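Local coordinates for receptor-like protein kinase ANXUR1 (Arabidopsis thaliana, PDB 6FIG) that probably senses extracellular signals at the plant cell surface through a malectin-like ectodomain and passes them to a cytoplasmic kinase during reproduction, at residues D179-V193 against L364-L378. Numbering follows the deposited sequence.
Sequences DAKTANLQSMFRLNV and LNGLEIFKMDTMKNL. With CA (calcium ion), chain H.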
loop_
_atom_site.group_PDB
_atom_site.type_symbol
_atom_site.label_atom_id
_atom_site.label_comp_id
_atom_site.label_asym_id
_atom_site.label_seq_id
_atom_site.Cartn_x
_atom_site.Cartn_y
_atom_site.Cartn_z
ATOM N N ASP A 179 2.289 21.203 22.431
ATOM C CA ASP A 179 3.041 20.758 21.239
ATOM C C ASP A 179 3.100 19.244 21.122
ATOM O O ASP A 179 3.695 18.600 21.968
ATOM C CB ASP A 179 4.447 21.331 21.265
ATOM C CG ASP A 179 5.157 21.201 19.937
ATOM O OD1 ASP A 179 4.549 20.691 18.967
ATOM O OD2 ASP A 179 6.315 21.643 19.867
ATOM N N ALA A 180 2.501 18.681 20.067
ATOM C CA ALA A 180 2.509 17.226 19.847
ATOM C C ALA A 180 3.486 16.806 18.755
ATOM O O ALA A 180 3.635 15.593 18.524
ATOM C CB ALA A 180 1.123 16.729 19.510
ATOM N N LYS A 181 4.189 17.761 18.133
ATOM C CA LYS A 181 5.086 17.428 17.024
ATOM C C LYS A 181 6.103 16.335 17.365
ATOM O O LYS A 181 6.395 15.485 16.525
ATOM C CB LYS A 181 5.803 18.678 16.507
ATOM C CG LYS A 181 6.822 18.449 15.409
ATOM C CD LYS A 181 6.171 17.908 14.150
ATOM C CE LYS A 181 7.186 17.669 13.045
ATOM N NZ LYS A 181 7.956 18.877 12.685
ATOM N N THR A 182 6.644 16.351 18.582
ATOM C CA THR A 182 7.641 15.354 18.985
ATOM C C THR A 182 7.132 14.492 20.145
ATOM O O THR A 182 7.932 13.868 20.859
ATOM C CB THR A 182 8.991 15.999 19.350
ATOM O OG1 THR A 182 8.769 17.012 20.330
ATOM C CG2 THR A 182 9.669 16.614 18.109
ATOM N N ALA A 183 5.821 14.420 20.303
ATOM C CA ALA A 183 5.215 13.607 21.340
ATOM C C ALA A 183 5.077 12.162 20.876
ATOM O O ALA A 183 4.989 11.893 19.671
ATOM C CB ALA A 183 3.864 14.162 21.726
ATOM N N ASN A 184 5.051 11.259 21.843
ATOM C CA ASN A 184 4.603 9.889 21.632
ATOM C C ASN A 184 3.158 9.838 22.040
ATOM O O ASN A 184 2.804 10.387 23.100
ATOM C CB ASN A 184 5.444 8.923 22.458
ATOM C CG ASN A 184 6.898 8.982 22.072
ATOM O OD1 ASN A 184 7.264 8.608 20.937
ATOM N ND2 ASN A 184 7.742 9.484 22.978
ATOM N N LEU A 185 2.307 9.254 21.196
ATOM C CA LEU A 185 0.872 9.294 21.406
ATOM C C LEU A 185 0.322 7.896 21.391
ATOM O O LEU A 185 0.864 7.020 20.699
ATOM C CB LEU A 185 0.175 10.094 20.298
ATOM C CG LEU A 185 0.661 11.507 19.991
ATOM C CD1 LEU A 185 0.008 12.003 18.694
ATOM C CD2 LEU A 185 0.301 12.436 21.111
ATOM N N GLN A 186 -0.731 7.672 22.145
ATOM C CA GLN A 186 -1.558 6.469 22.010
ATOM C C GLN A 186 -2.882 6.867 21.377
ATOM O O GLN A 186 -3.550 7.794 21.853
ATOM C CB GLN A 186 -1.800 5.813 23.357
ATOM C CG GLN A 186 -2.686 4.576 23.294
ATOM C CD GLN A 186 -2.913 3.907 24.621
ATOM O OE1 GLN A 186 -2.401 4.332 25.672
ATOM N NE2 GLN A 186 -3.706 2.839 24.590
ATOM N N SER A 187 -3.288 6.120 20.357
ATOM C CA SER A 187 -4.601 6.285 19.737
ATOM C C SER A 187 -5.647 5.676 20.619
ATOM O O SER A 187 -5.637 4.482 20.857
ATOM C CB SER A 187 -4.635 5.611 18.366
ATOM O OG SER A 187 -3.631 6.153 17.547
ATOM N N MET A 188 -6.537 6.499 21.173
ATOM C CA MET A 188 -7.538 5.989 22.090
ATOM C C MET A 188 -8.826 5.636 21.369
ATOM O O MET A 188 -9.432 4.623 21.657
ATOM C CB MET A 188 -7.824 7.003 23.210
ATOM C CG MET A 188 -6.592 7.510 23.929
ATOM S SD MET A 188 -5.678 6.201 24.801
ATOM C CE MET A 188 -6.794 5.759 26.113
ATOM N N PHE A 189 -9.281 6.543 20.502
ATOM C CA PHE A 189 -10.522 6.376 19.735
ATOM C C PHE A 189 -10.343 7.037 18.390
ATOM O O PHE A 189 -9.631 8.051 18.264
ATOM C CB PHE A 189 -11.721 7.026 20.449
ATOM C CG PHE A 189 -11.990 6.436 21.790
ATOM C CD1 PHE A 189 -12.715 5.267 21.908
ATOM C CD2 PHE A 189 -11.433 7.006 22.932
ATOM C CE1 PHE A 189 -12.900 4.683 23.122
ATOM C CE2 PHE A 189 -11.621 6.436 24.164
ATOM C CZ PHE A 189 -12.356 5.272 24.271
ATOM N N ARG A 190 -10.985 6.444 17.394
ATOM C CA ARG A 190 -10.928 6.947 16.034
ATOM C C ARG A 190 -12.248 6.657 15.383
ATOM O O ARG A 190 -12.596 5.485 15.174
ATOM C CB ARG A 190 -9.816 6.267 15.229
ATOM C CG ARG A 190 -9.752 6.733 13.793
ATOM C CD ARG A 190 -8.509 6.258 13.079
ATOM N NE ARG A 190 -7.280 6.880 13.554
ATOM C CZ ARG A 190 -6.274 6.267 14.193
ATOM N NH1 ARG A 190 -6.367 5.000 14.564
ATOM N NH2 ARG A 190 -5.183 6.957 14.465
ATOM N N LEU A 191 -13.014 7.720 15.099
ATOM C CA LEU A 191 -14.404 7.588 14.706
ATOM C C LEU A 191 -14.742 8.264 13.396
ATOM O O LEU A 191 -14.307 9.392 13.137
ATOM C CB LEU A 191 -15.342 8.182 15.773
ATOM C CG LEU A 191 -15.144 7.710 17.204
ATOM C CD1 LEU A 191 -16.125 8.424 18.110
ATOM C CD2 LEU A 191 -15.281 6.197 17.339
ATOM N N ASN A 192 -15.511 7.558 12.577
ATOM C CA ASN A 192 -16.222 8.170 11.464
ATOM C C ASN A 192 -17.572 8.618 12.004
ATOM O O ASN A 192 -18.481 7.808 12.173
ATOM C CB ASN A 192 -16.425 7.165 10.326
ATOM C CG ASN A 192 -17.078 7.776 9.115
ATOM O OD1 ASN A 192 -17.211 9.005 9.049
ATOM N ND2 ASN A 192 -17.504 6.944 8.165
ATOM N N VAL A 193 -17.680 9.916 12.272
ATOM C CA VAL A 193 -18.894 10.482 12.874
ATOM C C VAL A 193 -20.015 10.524 11.819
ATOM O O VAL A 193 -19.858 11.094 10.731
ATOM C CB VAL A 193 -18.611 11.845 13.536
ATOM C CG1 VAL A 193 -19.902 12.449 14.079
ATOM C CG2 VAL A 193 -17.619 11.674 14.675
ATOM N N LEU A 364 -20.386 17.405 12.979
ATOM C CA LEU A 364 -19.050 16.876 13.127
ATOM C C LEU A 364 -18.920 15.696 12.153
ATOM O O LEU A 364 -19.869 14.912 12.010
ATOM C CB LEU A 364 -18.830 16.415 14.567
ATOM C CG LEU A 364 -17.435 15.830 14.902
ATOM C CD1 LEU A 364 -16.349 16.875 14.759
ATOM C CD2 LEU A 364 -17.464 15.265 16.312
ATOM N N ASN A 365 -17.759 15.569 11.504
ATOM C CA ASN A 365 -17.560 14.500 10.493
ATOM C C ASN A 365 -16.671 13.348 10.958
ATOM O O ASN A 365 -16.820 12.229 10.490
ATOM C CB ASN A 365 -16.979 15.071 9.207
ATOM C CG ASN A 365 -17.838 16.180 8.595
ATOM O OD1 ASN A 365 -18.009 17.238 9.222
ATOM N ND2 ASN A 365 -18.338 15.978 7.354
ATOM N N GLY A 366 -15.762 13.621 11.878
ATOM C CA GLY A 366 -14.835 12.603 12.364
ATOM C C GLY A 366 -14.259 13.028 13.689
ATOM O O GLY A 366 -14.278 14.224 14.039
ATOM N N LEU A 367 -13.694 12.063 14.418
ATOM C CA LEU A 367 -13.115 12.357 15.716
ATOM C C LEU A 367 -12.013 11.384 16.055
ATOM O O LEU A 367 -12.240 10.190 16.018
ATOM C CB LEU A 367 -14.180 12.289 16.811
ATOM C CG LEU A 367 -13.755 12.595 18.250
ATOM C CD1 LEU A 367 -13.161 13.996 18.432
ATOM C CD2 LEU A 367 -14.949 12.402 19.159
ATOM N N GLU A 368 -10.867 11.913 16.452
ATOM C CA GLU A 368 -9.797 11.078 16.998
ATOM C C GLU A 368 -9.413 11.614 18.351
ATOM O O GLU A 368 -9.407 12.831 18.576
ATOM C CB GLU A 368 -8.604 11.084 16.080
ATOM C CG GLU A 368 -8.892 10.480 14.723
ATOM C CD GLU A 368 -7.752 10.695 13.770
ATOM O OE1 GLU A 368 -7.596 11.819 13.253
ATOM O OE2 GLU A 368 -6.914 9.755 13.569
ATOM N N ILE A 369 -9.083 10.705 19.265
ATOM C CA ILE A 369 -8.630 11.067 20.598
ATOM C C ILE A 369 -7.277 10.404 20.819
ATOM O O ILE A 369 -7.180 9.183 20.674
ATOM C CB ILE A 369 -9.626 10.658 21.679
ATOM C CG1 ILE A 369 -10.981 11.342 21.396
ATOM C CG2 ILE A 369 -9.073 11.016 23.053
ATOM C CD1 ILE A 369 -12.067 11.014 22.362
ATOM N N PHE A 370 -6.268 11.214 21.127
ATOM C CA PHE A 370 -4.900 10.722 21.396
ATOM C C PHE A 370 -4.448 11.057 22.812
ATOM O O PHE A 370 -4.675 12.159 23.300
ATOM C CB PHE A 370 -3.930 11.387 20.443
ATOM C CG PHE A 370 -4.255 11.155 19.005
ATOM C CD1 PHE A 370 -3.907 9.959 18.377
ATOM C CD2 PHE A 370 -4.913 12.126 18.271
ATOM C CE1 PHE A 370 -4.240 9.749 17.045
ATOM C CE2 PHE A 370 -5.232 11.906 16.943
ATOM C CZ PHE A 370 -4.900 10.727 16.344
ATOM N N LYS A 371 -3.813 10.094 23.472
ATOM C CA LYS A 371 -3.110 10.336 24.737
ATOM C C LYS A 371 -1.700 10.791 24.470
ATOM O O LYS A 371 -0.999 10.127 23.723
ATOM C CB LYS A 371 -3.053 9.036 25.526
ATOM C CG LYS A 371 -2.423 9.124 26.893
ATOM C CD LYS A 371 -2.113 7.731 27.430
ATOM C CE LYS A 371 -3.361 6.977 27.828
ATOM N NZ LYS A 371 -3.016 5.575 28.139
ATOM N N MET A 372 -1.263 11.867 25.094
ATOM C CA MET A 372 0.123 12.303 25.005
ATOM C C MET A 372 0.938 11.637 26.103
ATOM O O MET A 372 0.445 11.439 27.220
ATOM C CB MET A 372 0.220 13.816 25.187
ATOM C CG MET A 372 -0.567 14.596 24.168
ATOM S SD MET A 372 -0.265 16.363 24.294
ATOM C CE MET A 372 1.428 16.469 23.721
ATOM N N ASP A 373 2.199 11.321 25.808
ATOM C CA ASP A 373 3.068 10.752 26.827
ATOM C C ASP A 373 3.443 11.769 27.911
ATOM O O ASP A 373 3.563 12.971 27.651
ATOM C CB ASP A 373 4.308 10.028 26.243
ATOM C CG ASP A 373 5.296 10.941 25.476
ATOM O OD1 ASP A 373 4.897 11.901 24.769
ATOM O OD2 ASP A 373 6.516 10.611 25.525
ATOM N N THR A 374 3.586 11.256 29.131
ATOM C CA THR A 374 4.096 11.989 30.293
ATOM C C THR A 374 5.211 11.136 30.889
ATOM O O THR A 374 4.991 9.962 31.158
ATOM C CB THR A 374 3.006 12.186 31.363
ATOM O OG1 THR A 374 2.069 13.164 30.904
ATOM C CG2 THR A 374 3.598 12.681 32.692
ATOM N N MET A 375 6.380 11.733 31.097
ATOM C CA MET A 375 7.549 11.030 31.667
ATOM C C MET A 375 7.894 9.761 30.841
ATOM O O MET A 375 8.190 8.707 31.400
ATOM C CB MET A 375 7.323 10.710 33.164
ATOM C CG MET A 375 7.212 11.928 34.096
ATOM S SD MET A 375 8.683 12.983 34.209
ATOM C CE MET A 375 9.972 11.825 34.640
ATOM N N LYS A 376 7.813 9.898 29.516
ATOM C CA LYS A 376 8.037 8.799 28.546
ATOM C C LYS A 376 7.159 7.586 28.799
ATOM O O LYS A 376 7.554 6.439 28.524
ATOM C CB LYS A 376 9.513 8.370 28.569
ATOM C CG LYS A 376 10.488 9.457 28.168
ATOM C CD LYS A 376 10.286 9.831 26.709
ATOM C CE LYS A 376 11.523 10.510 26.131
ATOM N NZ LYS A 376 11.098 11.266 24.917
ATOM N N ASN A 377 5.958 7.831 29.304
ATOM C CA ASN A 377 5.032 6.770 29.632
ATOM C C ASN A 377 3.676 7.041 29.018
ATOM O O ASN A 377 3.190 8.179 29.030
ATOM C CB ASN A 377 4.856 6.638 31.149
ATOM C CG ASN A 377 3.775 5.642 31.510
ATOM O OD1 ASN A 377 3.880 4.450 31.202
ATOM N ND2 ASN A 377 2.689 6.130 32.094
ATOM N N LEU A 378 3.072 5.985 28.486
ATOM C CA LEU A 378 1.692 5.971 28.011
ATOM C C LEU A 378 0.843 4.906 28.713
ATOM O O LEU A 378 -0.342 4.769 28.435
ATOM C CB LEU A 378 1.692 5.724 26.499
ATOM C CG LEU A 378 2.186 6.901 25.640
ATOM C CD1 LEU A 378 2.557 6.475 24.226
ATOM C CD2 LEU A 378 1.101 7.980 25.576
HETATM CA CA CA H . -18.143 11.122 8.900
HETATM O O HOH W 1 10.452 9.562 22.251
HETATM O O HOH W 2 -4.458 9.329 12.684
#
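Val193 packs on Leu364 and Asn184 on Asp373 at the two ends of an antiparallel pairing between strands 185-192 and 366-372; Val193 and Asn184 each bury more than 80 Å² there. At the calcium end, Val193 CG1 lies 3.2 Å from Leu364 O, and CG2 turns onto Gly366 and the Leu364 side chain. Val193 O binds the calcium ion, as do Asn192 OD1 at 2.3 Å and Asn365 O at 2.4 Å; Ile249 and Thr252 complete the site. Asn192 ND2 bonds to Gln196, which would hold OD1 on the metal. At the other end Asp373 grips Asn184 with both carboxylate oxygens: OD1 takes the backbone N, while OD2 receives ND2 over 3.0 Å in a nearly straight bond (170°). Both donors come from above the carboxylate plane, and the amide, whose OD1 bonds to Ala129, stands 76° to it. A third bond runs from Asp373 N to Asn184 O.

Between these ends Lys371, the most covered residue of its strand, runs alongside Gln186. A bend at chi3 (-72°) brings NZ to Gln186 OE1 at 2.8 Å, and the same ammonium reaches Leu378 O and Asp275. Met188 crosses this chain, its SD 3.9 Å from Lys371 CE. Here a classic beta bulge sets Met188 and Phe189 opposite Ile369, whose O takes a good bond from Met188 N and a weak one from Phe189 N. On the face with Phe370, Glu368 OE2 lies at the edge of the Arg190 guanidinium, near its plane, and takes NE on its anti side at 2.9 Å; His285 engages OE1. The ladder thus links strands 122-128 and 278-287; calcium ties its backbones at one end, and its buried charges appear balanced locally, Lys371 by Asp275, Arg190 by Glu368 and Glu125.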